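PDB 4NEO: peptide synthetase NRPS type II-PCP from Streptomyces verticillus, which is a small, mainly helical, free-standing peptidyl carrier protein of the phosphopantetheine-binding family, belonging to the nonribosomal peptide synthetase type II proteins. Local coordinates for residues 21-24 and 25-29; 36-40 and 41-45. One frame throughout, in Å; residues are numbered along the deposited sequence.

Contact 1 of 2, residues 21-24 and 25-29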
ATOM      1  N   ILE A  21       1.405   1.623   4.836  1.00 42.34           N
ATOM      2  CA  ILE A  21       1.078   0.570   3.884  1.00 40.96           C
ATOM      3  C   ILE A  21       2.249  -0.444   3.805  1.00 44.00           C
ATOM      4  O   ILE A  21       2.013  -1.656   3.822  1.00 44.44           O
ATOM      5  CB  ILE A  21       0.716   1.151   2.490  1.00 40.97           C
ATOM      6  CG1 ILE A  21      -0.603   1.903   2.611  1.00 42.38           C
ATOM      7  CG2 ILE A  21       0.632   0.068   1.438  1.00 39.73           C
ATOM      8  CD1 ILE A  21      -1.043   2.602   1.317  1.00 42.96           C
ATOM      9  N   ALA A  22       3.494   0.032   3.794  1.00 43.40           N
ATOM     10  CA  ALA A  22       4.619  -0.884   3.740  1.00 47.19           C
ATOM     11  C   ALA A  22       4.582  -1.844   4.943  1.00 51.46           C
ATOM     12  O   ALA A  22       4.847  -3.025   4.788  1.00 51.49           O
ATOM     13  CB  ALA A  22       5.934  -0.135   3.688  1.00 49.51           C
ATOM     14  N   ALA A  23       4.246  -1.338   6.135  1.00 51.16           N
ATOM     15  CA  ALA A  23       4.203  -2.188   7.312  1.00 52.66           C
ATOM     16  C   ALA A  23       3.120  -3.247   7.175  1.00 53.91           C
ATOM     17  O   ALA A  23       3.331  -4.384   7.583  1.00 55.26           O
ATOM     18  CB  ALA A  23       3.958  -1.353   8.555  1.00 56.86           C
ATOM     19  N   ILE A  24       1.972  -2.891   6.590  1.00 49.99           N
ATOM     20  CA  ILE A  24       0.896  -3.873   6.309  1.00 49.60           C
ATOM     21  C   ILE A  24       1.353  -4.975   5.366  1.00 51.54           C
ATOM     22  O   ILE A  24       1.117  -6.154   5.639  1.00 53.35           O
ATOM     23  CB  ILE A  24      -0.361  -3.163   5.754  1.00 49.23           C
ATOM     24  CG1 ILE A  24      -1.048  -2.381   6.860  1.00 47.29           C
ATOM     25  CG2 ILE A  24      -1.341  -4.133   5.110  1.00 51.60           C
ATOM     26  CD1 ILE A  24      -2.100  -1.416   6.326  1.00 49.92           C
ATOM     27  N   TRP A  25       2.002  -4.599   4.253  1.00 49.36           N
ATOM     28  CA  TRP A  25       2.594  -5.585   3.350  1.00 50.81           C
ATOM     29  C   TRP A  25       3.593  -6.504   4.068  1.00 53.84           C
ATOM     30  O   TRP A  25       3.623  -7.710   3.858  1.00 55.47           O
ATOM     31  CB  TRP A  25       3.345  -4.895   2.181  1.00 49.64           C
ATOM     32  CG  TRP A  25       2.504  -4.281   1.103  1.00 48.44           C
ATOM     33  CD1 TRP A  25       1.407  -3.509   1.253  1.00 47.53           C
ATOM     34  CD2 TRP A  25       2.722  -4.389  -0.304  1.00 47.51           C
ATOM     35  NE1 TRP A  25       0.899  -3.143   0.025  1.00 45.61           N
ATOM     36  CE2 TRP A  25       1.696  -3.659  -0.948  1.00 43.93           C
ATOM     37  CE3 TRP A  25       3.678  -5.035  -1.079  1.00 47.17           C
ATOM     38  CZ2 TRP A  25       1.611  -3.540  -2.338  1.00 45.09           C
ATOM     39  CZ3 TRP A  25       3.586  -4.939  -2.470  1.00 50.69           C
ATOM     40  CH2 TRP A  25       2.556  -4.205  -3.078  1.00 48.20           C
ATOM     41  N   ALA A  26       4.479  -5.919   4.851  1.00 55.78           N
ATOM     42  CA  ALA A  26       5.527  -6.683   5.479  1.00 58.85           C
ATOM     43  C   ALA A  26       4.932  -7.685   6.427  1.00 64.57           C
ATOM     44  O   ALA A  26       5.343  -8.836   6.427  1.00 64.55           O
ATOM     45  CB  ALA A  26       6.490  -5.784   6.237  1.00 62.10           C
ATOM     46  N   GLU A  27       3.987  -7.232   7.249  1.00 66.46           N
ATOM     47  CA  GLU A  27       3.326  -8.098   8.228  1.00 70.20           C
ATOM     48  C   GLU A  27       2.597  -9.186   7.521  1.00 67.17           C
ATOM     49  O   GLU A  27       2.699 -10.322   7.907  1.00 67.97           O
ATOM     50  CB  GLU A  27       2.294  -7.354   9.063  1.00 77.08           C
ATOM     51  CG  GLU A  27       2.886  -6.363  10.043  1.00 90.65           C
ATOM     52  CD  GLU A  27       1.822  -5.591  10.803  1.00101.51           C
ATOM     53  OE1 GLU A  27       0.864  -6.255  11.303  1.00113.51           O
ATOM     54  OE2 GLU A  27       1.962  -4.336  10.903  1.00 95.00           O
ATOM     55  N   THR A  28       1.871  -8.848   6.468  1.00 59.85           N
ATOM     56  CA  THR A  28       1.088  -9.842   5.772  1.00 62.56           C
ATOM     57  C   THR A  28       1.960 -10.871   5.084  1.00 65.28           C
ATOM     58  O   THR A  28       1.610 -12.045   5.058  1.00 66.47           O
ATOM     59  CB  THR A  28       0.163  -9.207   4.726  1.00 59.31           C
ATOM     60  OG1 THR A  28      -0.662  -8.215   5.369  1.00 56.01           O
ATOM     61  CG2 THR A  28      -0.696 -10.315   4.044  1.00 60.96           C
ATOM     62  N   LEU A  29       3.080 -10.427   4.514  1.00 65.03           N
ATOM     63  CA  LEU A  29       3.956 -11.325   3.758  1.00 68.57           C
ATOM     64  C   LEU A  29       5.007 -11.955   4.653  1.00 75.83           C
ATOM     65  O   LEU A  29       5.869 -12.689   4.176  1.00 77.83           O
ATOM     66  CB  LEU A  29       4.617 -10.592   2.603  1.00 66.31           C
ATOM     67  CG  LEU A  29       3.617 -10.025   1.611  1.00 61.35           C
ATOM     68  CD1 LEU A  29       4.317  -9.004   0.754  1.00 60.47           C
ATOM     69  CD2 LEU A  29       2.994 -11.106   0.753  1.00 65.22           C
TER

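Contact 2 of 2, residues 36-40 and 41-45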
ATOM      1  N   PRO A  36       9.589   0.279  -0.909  1.00 55.90           N
ATOM      2  CA  PRO A  36       8.509   0.964  -1.613  1.00 51.88           C
ATOM      3  C   PRO A  36       8.280   0.529  -3.085  1.00 51.27           C
ATOM      4  O   PRO A  36       7.160   0.664  -3.568  1.00 48.36           O
ATOM      5  CB  PRO A  36       8.898   2.443  -1.511  1.00 55.87           C
ATOM      6  CG  PRO A  36      10.372   2.471  -1.284  1.00 62.01           C
ATOM      7  CD  PRO A  36      10.792   1.129  -0.750  1.00 63.32           C
ATOM      8  N   HIS A  37       9.305  -0.009  -3.759  1.00 49.45           N
ATOM      9  CA  HIS A  37       9.227  -0.332  -5.183  1.00 54.92           C
ATOM     10  C   HIS A  37       9.354  -1.794  -5.496  1.00 58.85           C
ATOM     11  O   HIS A  37       9.520  -2.152  -6.675  1.00 57.28           O
ATOM     12  CB  HIS A  37      10.255   0.483  -5.972  1.00 55.62           C
ATOM     13  CG  HIS A  37      10.095   1.928  -5.740  1.00 52.41           C
ATOM     14  ND1 HIS A  37       8.972   2.607  -6.153  1.00 51.55           N
ATOM     15  CD2 HIS A  37      10.837   2.804  -5.039  1.00 55.68           C
ATOM     16  CE1 HIS A  37       9.038   3.856  -5.718  1.00 50.43           C
ATOM     17  NE2 HIS A  37      10.152   4.000  -5.031  1.00 55.79           N
ATOM     18  N   GLU A  38       9.212  -2.649  -4.471  1.00 55.31           N
ATOM     19  CA  GLU A  38       9.309  -4.095  -4.701  1.00 57.22           C
ATOM     20  C   GLU A  38       8.020  -4.651  -5.233  1.00 53.50           C
ATOM     21  O   GLU A  38       6.962  -4.362  -4.699  1.00 52.03           O
ATOM     22  CB  GLU A  38       9.703  -4.815  -3.385  1.00 64.16           C
ATOM     23  CG  GLU A  38      11.119  -4.503  -2.894  1.00 66.25           C
ATOM     24  CD  GLU A  38      11.541  -5.410  -1.740  1.00 75.24           C
ATOM     25  OE1 GLU A  38      12.282  -6.385  -2.019  1.00 73.71           O
ATOM     26  OE2 GLU A  38      11.089  -5.155  -0.584  1.00 69.37           O
ATOM     27  N   ASP A  39       8.083  -5.480  -6.273  1.00 53.30           N
ATOM     28  CA  ASP A  39       6.848  -6.026  -6.887  1.00 54.44           C
ATOM     29  C   ASP A  39       6.156  -7.080  -5.999  1.00 55.56           C
ATOM     30  O   ASP A  39       6.808  -8.004  -5.500  1.00 55.75           O
ATOM     31  CB  ASP A  39       7.148  -6.607  -8.302  1.00 63.57           C
ATOM     32  CG  ASP A  39       5.899  -7.155  -8.979  1.00 70.11           C
ATOM     33  OD1 ASP A  39       5.188  -6.380  -9.651  1.00 78.34           O
ATOM     34  OD2 ASP A  39       5.565  -8.343  -8.783  1.00 76.26           O
ATOM     35  N   PHE A  40       4.834  -6.974  -5.864  1.00 51.49           N
ATOM     36  CA  PHE A  40       3.990  -7.817  -5.005  1.00 53.91           C
ATOM     37  C   PHE A  40       4.251  -9.292  -5.232  1.00 59.93           C
ATOM     38  O   PHE A  40       4.350 -10.044  -4.280  1.00 60.46           O
ATOM     39  CB  PHE A  40       2.511  -7.548  -5.305  1.00 53.08           C
ATOM     40  CG  PHE A  40       1.546  -8.393  -4.527  1.00 53.33           C
ATOM     41  CD1 PHE A  40       1.461  -8.280  -3.155  1.00 53.57           C
ATOM     42  CD2 PHE A  40       0.719  -9.306  -5.175  1.00 55.73           C
ATOM     43  CE1 PHE A  40       0.572  -9.057  -2.439  1.00 52.43           C
ATOM     44  CE2 PHE A  40      -0.171 -10.073  -4.463  1.00 57.11           C
ATOM     45  CZ  PHE A  40      -0.247  -9.943  -3.098  1.00 54.90           C
ATOM     46  N   ALA A  41       4.296  -9.692  -6.494  1.00 63.04           N
ATOM     47  CA  ALA A  41       4.447 -11.105  -6.841  1.00 70.27           C
ATOM     48  C   ALA A  41       5.867 -11.557  -6.602  1.00 73.81           C
ATOM     49  O   ALA A  41       6.079 -12.702  -6.210  1.00 78.84           O
ATOM     50  CB  ALA A  41       4.075 -11.366  -8.290  1.00 73.46           C
ATOM     51  N   ALA A  42       6.832 -10.673  -6.855  1.00 71.41           N
ATOM     52  CA  ALA A  42       8.234 -10.959  -6.544  1.00 75.12           C
ATOM     53  C   ALA A  42       8.409 -11.218  -5.058  1.00 74.45           C
ATOM     54  O   ALA A  42       9.251 -12.020  -4.682  1.00 76.17           O
ATOM     55  CB  ALA A  42       9.171  -9.850  -7.003  1.00 76.02           C
ATOM     56  N   LEU A  43       7.595 -10.590  -4.218  1.00 68.59           N
ATOM     57  CA  LEU A  43       7.600 -10.866  -2.777  1.00 69.80           C
ATOM     58  C   LEU A  43       6.868 -12.163  -2.377  1.00 71.75           C
ATOM     59  O   LEU A  43       6.744 -12.439  -1.188  1.00 76.12           O
ATOM     60  CB  LEU A  43       6.989  -9.688  -2.007  1.00 64.68           C
ATOM     61  CG  LEU A  43       7.775  -8.379  -2.111  1.00 64.31           C
ATOM     62  CD1 LEU A  43       6.904  -7.209  -1.711  1.00 62.57           C
ATOM     63  CD2 LEU A  43       9.036  -8.423  -1.283  1.00 67.09           C
ATOM     64  N   GLY A  44       6.406 -12.955  -3.349  1.00 71.89           N
ATOM     65  CA  GLY A  44       5.578 -14.139  -3.071  1.00 73.14           C
ATOM     66  C   GLY A  44       4.103 -13.827  -2.779  1.00 73.12           C
ATOM     67  O   GLY A  44       3.376 -14.663  -2.223  1.00 73.89           O
ATOM     68  N   GLY A  45       3.642 -12.639  -3.150  1.00 63.27           N
ATOM     69  CA  GLY A  45       2.258 -12.286  -2.863  1.00 62.27           C
ATOM     70  C   GLY A  45       1.295 -13.153  -3.670  1.00 63.62           C
ATOM     71  O   GLY A  45       1.483 -13.306  -4.872  1.00 63.40           O
TER

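Contact 1 of 2, residues 21-24 and 25-29
The Trp25 indole meets the preceding turn of its helix along its pyrrole side. There the Ile21 branch methyl CG2 lies 3.5 Å from NE1 of Trp25 and packs by apolar contact 3.7 Å from its CD1, the two side chains running side by side in the same direction. Ile21 O approaches the ring obliquely, 3.2 Å from Trp25 CD1, and the carbonyl carbon of Ile24 sits at the ring's edge, close to its plane. The indole reaches this place because CG is anti to the carbonyl carbon of its own residue (chi1 -74°). NE1 is buried without a hydrogen-bond partner in the model.

Ile21 O also accepts from Trp25 N (3.0 Å, 171° at the hydrogen), one of the four i to i+4 bonds between 21-24 and 25-28. Ile24 O is gripped twice: Thr28 N lies 2.9 Å from it and Thr28 OG1 2.7 Å, from opposite faces of the carbonyl plane. A chi1 of -55° folds the OG1 of Thr28 back, giving the hydroxyl an acceptor within its own helix. Glu27 CG passes 3.2 Å from Ala23 O, while its carboxylate forms a salt bridge with Arg56.

In these last turns of helix 7-28, Ile21, Ile24 and Trp25 face the other helices of the small carrier-protein bundle, while Ala23 and Glu27 lie on the exposed side. Ile21, Ala22 and Trp25 pack on Val76, Met79 and Thr80 of helix 76-86, and Ile21 and Ile24 meet Val57 of helix 54-61; Thr28 touches His49 of helix 47-50.

Contact 2 of 2, residues 36-40 and 41-45
Asp39 O accepts an i to i+4 bond from Leu43 N at 3.0 Å, closing a single alpha-like turn. Phe40 O accepts from Gly45 N at 2.9 Å, and within that wider loop Gly44 N bonds to Ala41 O at 2.9 Å in the type I beta turn from Ala41 to Gly44. Gly44, the last residue of the turn, has phi 79°; with the 6-to-1 and 5-to-2 bonds this meets the pattern of a Schellman motif.

The Asp39 carboxylate secures the start of this bend. With CG anti to the backbone N (chi1 -179°), OD2 meets Ala41 N at 2.9 Å from above the carboxylate plane, an Asx turn, and uses its anti lone pair for Ala42 N at 3.3 Å. It also salt-bridges Arg74. Gly45 CA lies over one Phe40 ring face, 3.6 Å from its centroid, a CH-pi contact. Leu43 crosses Glu38 at about a right angle.

Phe40, Gly45, Ser47 and Arg74 line the pocket of a 2-(2-methoxyethoxy)ethanol, probably from the crystallisation liquor; Gly44-Gly45 open the Gly-Gly-x-Ser motif of carrier proteins. The loop joins helix 7-28 to helix 47-50; Phe40 packs against Leu70 and Leu71 of helix 67-73 and His49 and Ala50 of helix 47-50.

Contact 1 closes before contact 2 opens, and both fall within the phosphopantetheine attachment range of the sequence. Their centres are about 11 Å apart, one at the C-terminal end of helix 7-28 and the other in the loop that follows, yet they touch through side chains. Trp25 CZ3 lies 3.9 Å from Phe40 CA, and Leu29 CD1 reaches Leu43 CB at the same distance. The helix end and the loop thus pack against each other, and both reach His49 of helix 47-50. Contact 2 leads along the chain into the Gly-Gly-x-Ser motif and that helix; in carrier proteins the serine of this motif, here Ser47, is the usual phosphopantetheine attachment site.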